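Long-range contacts in uncharacterized protein (Bacteroides thetaiotaomicron, PDB 4F54), which is of unknown function but is probably a lipoprotein of the DUF4136 family, in the same clan as the TolB amino-terminal domain: residues G86-Y91 with P111-P116; E105-Y110 with S139-M144. One frame throughout, in Å; residues are numbered along the deposited sequence. Where two conformers were deposited one is given.

Interaction 1: G86-Y91 with P111-P116; sequences GIQVSY and PGYWGP
Gln88 lays its aliphatic stem over one face of the Trp114 indole, and this is the tight part of the contact. Its CB stands 3.6 Å from the centroid of the five-membered ring of Trp114, almost on the ring normal, a CH-pi contact. With chi1 at 58°, CG turns back along the indole, and the amide plane lies only 21° from the ring plane, so that Gln88 OE1 comes within 3.3 Å of Trp114 CB. Glutamine suits this place by joining a greasy stem to an amide: OE1 accepts from Trp119 and NE2 donates to Glu143. The side chains of Gln88 and Ser90 meet the loop before helix 116-119, while those of Ile87 and Val89 touch helix 56-70, so the loop lies across the opposite face of the mixed sheet, with Trp114 packed against strand 85-92. At the indole edge the fit is looser: Trp114 NE1 makes weak hydrogen bonds to Val89 O (3.4 Å) and Ser90 OG (3.0 Å). A leucine in place of Trp114 would probably uncover the stem of Gln88 and leave Ser90 OG without this donor. Towards Tyr113 a water bridges the polar groups, donating to Tyr113 OH at 2.8 Å and lying 2.7 Å from Ser90 OG, while Tyr113 OH also bonds to Glu143.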
loop_
_atom_site.group_PDB
_atom_site.type_symbol
_atom_site.label_atom_id
_atom_site.label_comp_id
_atom_site.label_asym_id
_atom_site.label_seq_id
_atom_site.Cartn_x
_atom_site.Cartn_y
_atom_site.Cartn_z
ATOM N N GLY A 86 4.238 9.430 -0.575
ATOM C CA GLY A 86 3.680 8.806 0.627
ATOM C C GLY A 86 3.395 7.362 0.365
ATOM O O GLY A 86 3.053 6.998 -0.759
ATOM N N ILE A 87 3.543 6.503 1.387
ATOM C CA ILE A 87 3.128 5.129 1.288
ATOM C C ILE A 87 2.153 4.825 2.416
ATOM O O ILE A 87 2.400 5.155 3.608
ATOM C CB ILE A 87 4.345 4.172 1.395
ATOM C CG1 ILE A 87 5.363 4.437 0.263
ATOM C CG2 ILE A 87 3.922 2.681 1.380
ATOM C CD1 ILE A 87 6.674 3.672 0.435
ATOM N N GLN A 88 1.039 4.172 2.042
ATOM C CA GLN A 88 0.066 3.680 3.023
ATOM C C GLN A 88 -0.134 2.187 2.773
ATOM O O GLN A 88 -0.158 1.722 1.605
ATOM C CB GLN A 88 -1.277 4.443 2.918
ATOM C CG GLN A 88 -1.962 4.379 1.534
ATOM C CD GLN A 88 -3.040 5.397 1.332
ATOM O OE1 GLN A 88 -3.033 6.455 2.002
ATOM N NE2 GLN A 88 -4.015 5.105 0.458
ATOM N N VAL A 89 -0.197 1.427 3.875
ATOM C CA VAL A 89 -0.252 -0.053 3.872
ATOM C C VAL A 89 -1.503 -0.450 4.655
ATOM O O VAL A 89 -1.767 0.080 5.744
ATOM C CB VAL A 89 0.989 -0.708 4.525
ATOM C CG1 VAL A 89 0.922 -2.240 4.443
ATOM C CG2 VAL A 89 2.326 -0.220 3.885
ATOM N N SER A 90 -2.257 -1.396 4.119
ATOM C CA SER A 90 -3.435 -1.963 4.783
ATOM C C SER A 90 -3.445 -3.499 4.726
ATOM O O SER A 90 -3.043 -4.098 3.727
ATOM C CB SER A 90 -4.734 -1.474 4.158
ATOM O OG SER A 90 -4.776 -0.049 4.114
ATOM N N TYR A 91 -3.836 -4.097 5.845
ATOM C CA TYR A 91 -4.085 -5.523 5.965
ATOM C C TYR A 91 -5.601 -5.811 5.937
ATOM O O TYR A 91 -6.323 -5.258 6.746
ATOM C CB TYR A 91 -3.503 -6.013 7.264
ATOM C CG TYR A 91 -3.700 -7.472 7.534
ATOM C CD1 TYR A 91 -3.081 -8.436 6.728
ATOM C CD2 TYR A 91 -4.462 -7.929 8.610
ATOM C CE1 TYR A 91 -3.212 -9.809 6.991
ATOM C CE2 TYR A 91 -4.615 -9.299 8.864
ATOM C CZ TYR A 91 -4.013 -10.251 8.029
ATOM O OH TYR A 91 -4.166 -11.620 8.299
ATOM N N PRO A 111 -15.296 2.076 5.103
ATOM C CA PRO A 111 -15.446 3.436 5.718
ATOM C C PRO A 111 -14.196 3.935 6.430
ATOM O O PRO A 111 -13.958 5.110 6.444
ATOM C CB PRO A 111 -16.604 3.259 6.696
ATOM C CG PRO A 111 -17.369 2.095 6.155
ATOM C CD PRO A 111 -16.345 1.159 5.592
ATOM N N GLY A 112 -13.407 3.048 7.002
ATOM C CA GLY A 112 -12.185 3.462 7.700
ATOM C C GLY A 112 -10.930 3.573 6.861
ATOM O O GLY A 112 -9.845 3.724 7.406
ATOM N N TYR A 113 -11.046 3.499 5.539
ATOM C CA TYR A 113 -9.857 3.440 4.698
ATOM C C TYR A 113 -9.114 4.767 4.790
ATOM O O TYR A 113 -9.731 5.796 5.038
ATOM C CB TYR A 113 -10.223 3.174 3.236
ATOM C CG TYR A 113 -9.011 2.785 2.402
ATOM C CD1 TYR A 113 -8.355 1.589 2.678
ATOM C CD2 TYR A 113 -8.456 3.655 1.453
ATOM C CE1 TYR A 113 -7.229 1.247 1.996
ATOM C CE2 TYR A 113 -7.334 3.278 0.717
ATOM C CZ TYR A 113 -6.719 2.120 1.042
ATOM O OH TYR A 113 -5.630 1.737 0.335
ATOM N N TRP A 114 -7.818 4.727 4.532
ATOM C CA TRP A 114 -7.016 5.952 4.413
ATOM C C TRP A 114 -7.714 7.026 3.635
ATOM O O TRP A 114 -8.308 6.742 2.595
ATOM C CB TRP A 114 -5.699 5.628 3.708
ATOM C CG TRP A 114 -4.858 4.617 4.422
ATOM C CD1 TRP A 114 -4.786 3.227 4.188
ATOM C CD2 TRP A 114 -3.948 4.858 5.521
ATOM N NE1 TRP A 114 -3.864 2.637 5.014
ATOM C CE2 TRP A 114 -3.366 3.555 5.886
ATOM C CE3 TRP A 114 -3.510 5.990 6.185
ATOM C CZ2 TRP A 114 -2.403 3.428 6.900
ATOM C CZ3 TRP A 114 -2.608 5.825 7.250
ATOM C CH2 TRP A 114 -2.033 4.584 7.554
ATOM N N GLY A 115 -7.741 8.245 4.176
ATOM C CA GLY A 115 -8.287 9.361 3.457
ATOM C C GLY A 115 -7.224 10.202 2.816
ATOM O O GLY A 115 -6.136 10.356 3.380
ATOM N N PRO A 116 -7.560 10.851 1.682
ATOM C CA PRO A 116 -6.537 11.762 1.114
ATOM C C PRO A 116 -6.105 12.842 2.063
ATOM O O PRO A 116 -4.954 13.344 2.015
ATOM C CB PRO A 116 -7.249 12.387 -0.087
ATOM C CG PRO A 116 -8.187 11.296 -0.520
ATOM C CD PRO A 116 -8.706 10.688 0.762
HETATM O O HOH W 1 -3.439 0.774 1.872
#

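Interaction 2: E105-Y110 with S139-M144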
loop_
_atom_site.group_PDB
_atom_site.type_symbol
_atom_site.label_atom_id
_atom_site.label_comp_id
_atom_site.label_asym_id
_atom_site.label_seq_id
_atom_site.Cartn_x
_atom_site.Cartn_y
_atom_site.Cartn_z
ATOM N N GLU A 105 -11.174 -0.207 -7.440
ATOM C CA GLU A 105 -10.497 0.145 -6.177
ATOM C C GLU A 105 -11.492 -0.105 -5.033
ATOM O O GLU A 105 -12.014 0.833 -4.407
ATOM C CB GLU A 105 -10.074 1.614 -6.203
ATOM C CG GLU A 105 -9.098 1.960 -7.318
ATOM C CD GLU A 105 -9.731 2.255 -8.667
ATOM O OE1 GLU A 105 -10.969 2.344 -8.749
ATOM O OE2 GLU A 105 -8.951 2.344 -9.659
ATOM N N TRP A 106 -11.767 -1.384 -4.770
ATOM C CA TRP A 106 -12.859 -1.774 -3.871
ATOM C C TRP A 106 -12.557 -1.382 -2.452
ATOM O O TRP A 106 -13.469 -1.206 -1.683
ATOM C CB TRP A 106 -13.226 -3.275 -3.980
ATOM C CG TRP A 106 -12.075 -4.210 -4.259
ATOM C CD1 TRP A 106 -11.733 -4.783 -5.471
ATOM C CD2 TRP A 106 -11.061 -4.690 -3.302
ATOM N NE1 TRP A 106 -10.593 -5.556 -5.354
ATOM C CE2 TRP A 106 -10.132 -5.539 -4.076
ATOM C CE3 TRP A 106 -10.834 -4.510 -1.925
ATOM C CZ2 TRP A 106 -9.047 -6.173 -3.486
ATOM C CZ3 TRP A 106 -9.724 -5.160 -1.354
ATOM C CH2 TRP A 106 -8.849 -5.960 -2.127
ATOM N N TRP A 107 -11.283 -1.169 -2.121
ATOM C CA TRP A 107 -10.858 -0.853 -0.772
ATOM C C TRP A 107 -11.396 0.470 -0.397
ATOM O O TRP A 107 -11.541 0.709 0.776
ATOM C CB TRP A 107 -9.343 -0.953 -0.615
ATOM C CG TRP A 107 -8.555 -0.390 -1.774
ATOM C CD1 TRP A 107 -8.039 0.899 -1.903
ATOM C CD2 TRP A 107 -8.186 -1.084 -3.017
ATOM N NE1 TRP A 107 -7.392 1.047 -3.089
ATOM C CE2 TRP A 107 -7.419 -0.142 -3.799
ATOM C CE3 TRP A 107 -8.398 -2.359 -3.527
ATOM C CZ2 TRP A 107 -6.954 -0.443 -5.068
ATOM C CZ3 TRP A 107 -7.875 -2.672 -4.796
ATOM C CH2 TRP A 107 -7.144 -1.717 -5.533
ATOM N N TRP A 108 -11.724 1.337 -1.368
ATOM C CA TRP A 108 -12.357 2.626 -1.056
ATOM C C TRP A 108 -13.694 2.479 -0.413
ATOM O O TRP A 108 -14.187 3.456 0.178
ATOM C CB TRP A 108 -12.591 3.473 -2.285
ATOM C CG TRP A 108 -11.341 3.930 -2.968
ATOM C CD1 TRP A 108 -10.045 3.981 -2.476
ATOM C CD2 TRP A 108 -11.257 4.427 -4.318
ATOM N NE1 TRP A 108 -9.182 4.462 -3.418
ATOM C CE2 TRP A 108 -9.849 4.744 -4.548
ATOM C CE3 TRP A 108 -12.188 4.633 -5.340
ATOM C CZ2 TRP A 108 -9.402 5.235 -5.765
ATOM C CZ3 TRP A 108 -11.714 5.169 -6.539
ATOM C CH2 TRP A 108 -10.360 5.451 -6.737
ATOM N N GLY A 109 -14.322 1.326 -0.558
ATOM C CA GLY A 109 -15.617 1.055 0.074
ATOM C C GLY A 109 -15.543 0.810 1.579
ATOM O O GLY A 109 -16.572 0.747 2.221
ATOM N N TYR A 110 -14.342 0.637 2.139
ATOM C CA TYR A 110 -14.207 0.472 3.583
ATOM C C TYR A 110 -14.289 1.846 4.233
ATOM O O TYR A 110 -13.446 2.719 3.923
ATOM C CB TYR A 110 -12.872 -0.172 3.951
ATOM C CG TYR A 110 -12.666 -0.328 5.419
ATOM C CD1 TYR A 110 -13.608 -0.997 6.186
ATOM C CD2 TYR A 110 -11.575 0.234 6.068
ATOM C CE1 TYR A 110 -13.467 -1.135 7.548
ATOM C CE2 TYR A 110 -11.397 0.078 7.436
ATOM C CZ TYR A 110 -12.346 -0.593 8.168
ATOM O OH TYR A 110 -12.200 -0.698 9.522
ATOM N N SER A 139 -4.461 -10.558 3.298
ATOM C CA SER A 139 -3.851 -9.958 2.112
ATOM C C SER A 139 -3.532 -8.495 2.418
ATOM O O SER A 139 -4.047 -7.926 3.352
ATOM C CB SER A 139 -4.847 -10.047 0.963
ATOM O OG SER A 139 -5.133 -11.401 0.621
ATOM N N PHE A 140 -2.618 -7.914 1.645
ATOM C CA PHE A 140 -2.188 -6.515 1.835
ATOM C C PHE A 140 -2.427 -5.684 0.585
ATOM O O PHE A 140 -2.099 -6.110 -0.487
ATOM C CB PHE A 140 -0.721 -6.383 2.211
ATOM C CG PHE A 140 -0.326 -7.064 3.520
ATOM C CD1 PHE A 140 -0.022 -8.424 3.568
ATOM C CD2 PHE A 140 -0.179 -6.312 4.689
ATOM C CE1 PHE A 140 0.378 -9.016 4.781
ATOM C CE2 PHE A 140 0.200 -6.901 5.894
ATOM C CZ PHE A 140 0.465 -8.260 5.937
ATOM N N ILE A 141 -2.945 -4.457 0.781
ATOM C CA ILE A 141 -3.037 -3.422 -0.297
ATOM C C ILE A 141 -2.146 -2.273 0.148
ATOM O O ILE A 141 -2.329 -1.744 1.237
ATOM C CB ILE A 141 -4.464 -2.849 -0.516
ATOM C CG1 ILE A 141 -5.367 -3.813 -1.262
ATOM C CG2 ILE A 141 -4.458 -1.530 -1.337
ATOM C CD1 ILE A 141 -5.010 -3.986 -2.743
ATOM N N THR A 142 -1.198 -1.908 -0.707
ATOM C CA THR A 142 -0.230 -0.854 -0.477
ATOM C C THR A 142 -0.340 0.108 -1.635
ATOM O O THR A 142 -0.373 -0.285 -2.791
ATOM C CB THR A 142 1.178 -1.403 -0.343
ATOM O OG1 THR A 142 1.189 -2.315 0.756
ATOM C CG2 THR A 142 2.252 -0.243 -0.189
ATOM N N GLU A 143 -0.401 1.386 -1.313
ATOM C CA GLU A 143 -0.471 2.483 -2.311
ATOM C C GLU A 143 0.610 3.523 -2.003
ATOM O O GLU A 143 0.837 3.910 -0.840
ATOM C CB GLU A 143 -1.860 3.133 -2.332
ATOM C CG GLU A 143 -2.947 2.177 -2.810
ATOM C CD GLU A 143 -4.348 2.773 -2.606
ATOM O OE1 GLU A 143 -4.647 3.262 -1.503
ATOM O OE2 GLU A 143 -5.158 2.783 -3.565
HETATM N N MSE A 144 1.203 4.009 -3.085
HETATM C CA MSE A 144 2.223 5.034 -3.133
HETATM C C MSE A 144 1.641 6.216 -3.862
HETATM O O MSE A 144 1.119 6.100 -4.967
HETATM C CB MSE A 144 3.509 4.552 -3.825
HETATM C CG MSE A 144 4.658 5.554 -3.709
HETATM SE SE MSE A 144 6.238 4.848 -4.615
HETATM C CE MSE A 144 6.362 3.076 -3.694
HETATM O O HOH W 2 -6.510 5.100 -3.007
#
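A chi1 of 41° sets CG of Trp107 between its backbone N and carbonyl carbon, turning the indole toward the strand, where Glu143, straight beyond CG (chi2 171°), extends to meet it. Trp107 NE1 donates to Glu143 OE2 at 2.9 Å. The bond is bent, its donor above the carboxylate plane, which stands nearly perpendicular to the indole. Ile141 supplies the apolar half: in the conformer described, its CG2 lies 4.0 Å above the indole plane of Trp107, over the centre, and its CD1 makes a CH-pi contact with the six-membered ring, 4.0 Å from the centroid. Tryptophan offers both a broad face, on which two carbons of a branched residue can rest at once, and an N-H for the carboxylate. The tryptophans belong to a short 3-10 helix, residues 106-109, in the long loop over strand 139-146 of the mixed sheet. Trp106 packs against the same isoleucine, its CH2 4.2 Å from Ile141 CG1. Trp108 reaches Glu143 through a water, which accepts from Trp108 NE1 at 2.8 Å and donates to Glu143 OE2 at 2.7 Å. Tyr127 OH also bonds to Glu143 OE2, and OE1 takes Gln88 and Tyr113; these donors would probably stabilise a buried negative charge.

The centres of the two contacts lie 7 Å apart, each about 7 Å from the centre of the chain. Strands 85-92 and 139-146 are antiparallel neighbours in one mixed sheet, and the long connection between them returns over it, residues 105-110 against the second strand and 111-116 against the first. The segments therefore alternate along the chain: 86-91, 105-110, 111-116, 139-144. Probable hydrogen bonds join interaction 1 to interaction 2, with Tyr113 OH 2.6 Å and Gln88 NE2 2.8 Å from Glu143 OE1. Packing of Tyr113 OH against Trp107 CD1 adds to this, so the loop and both strands meet around the Glu143 carboxylate.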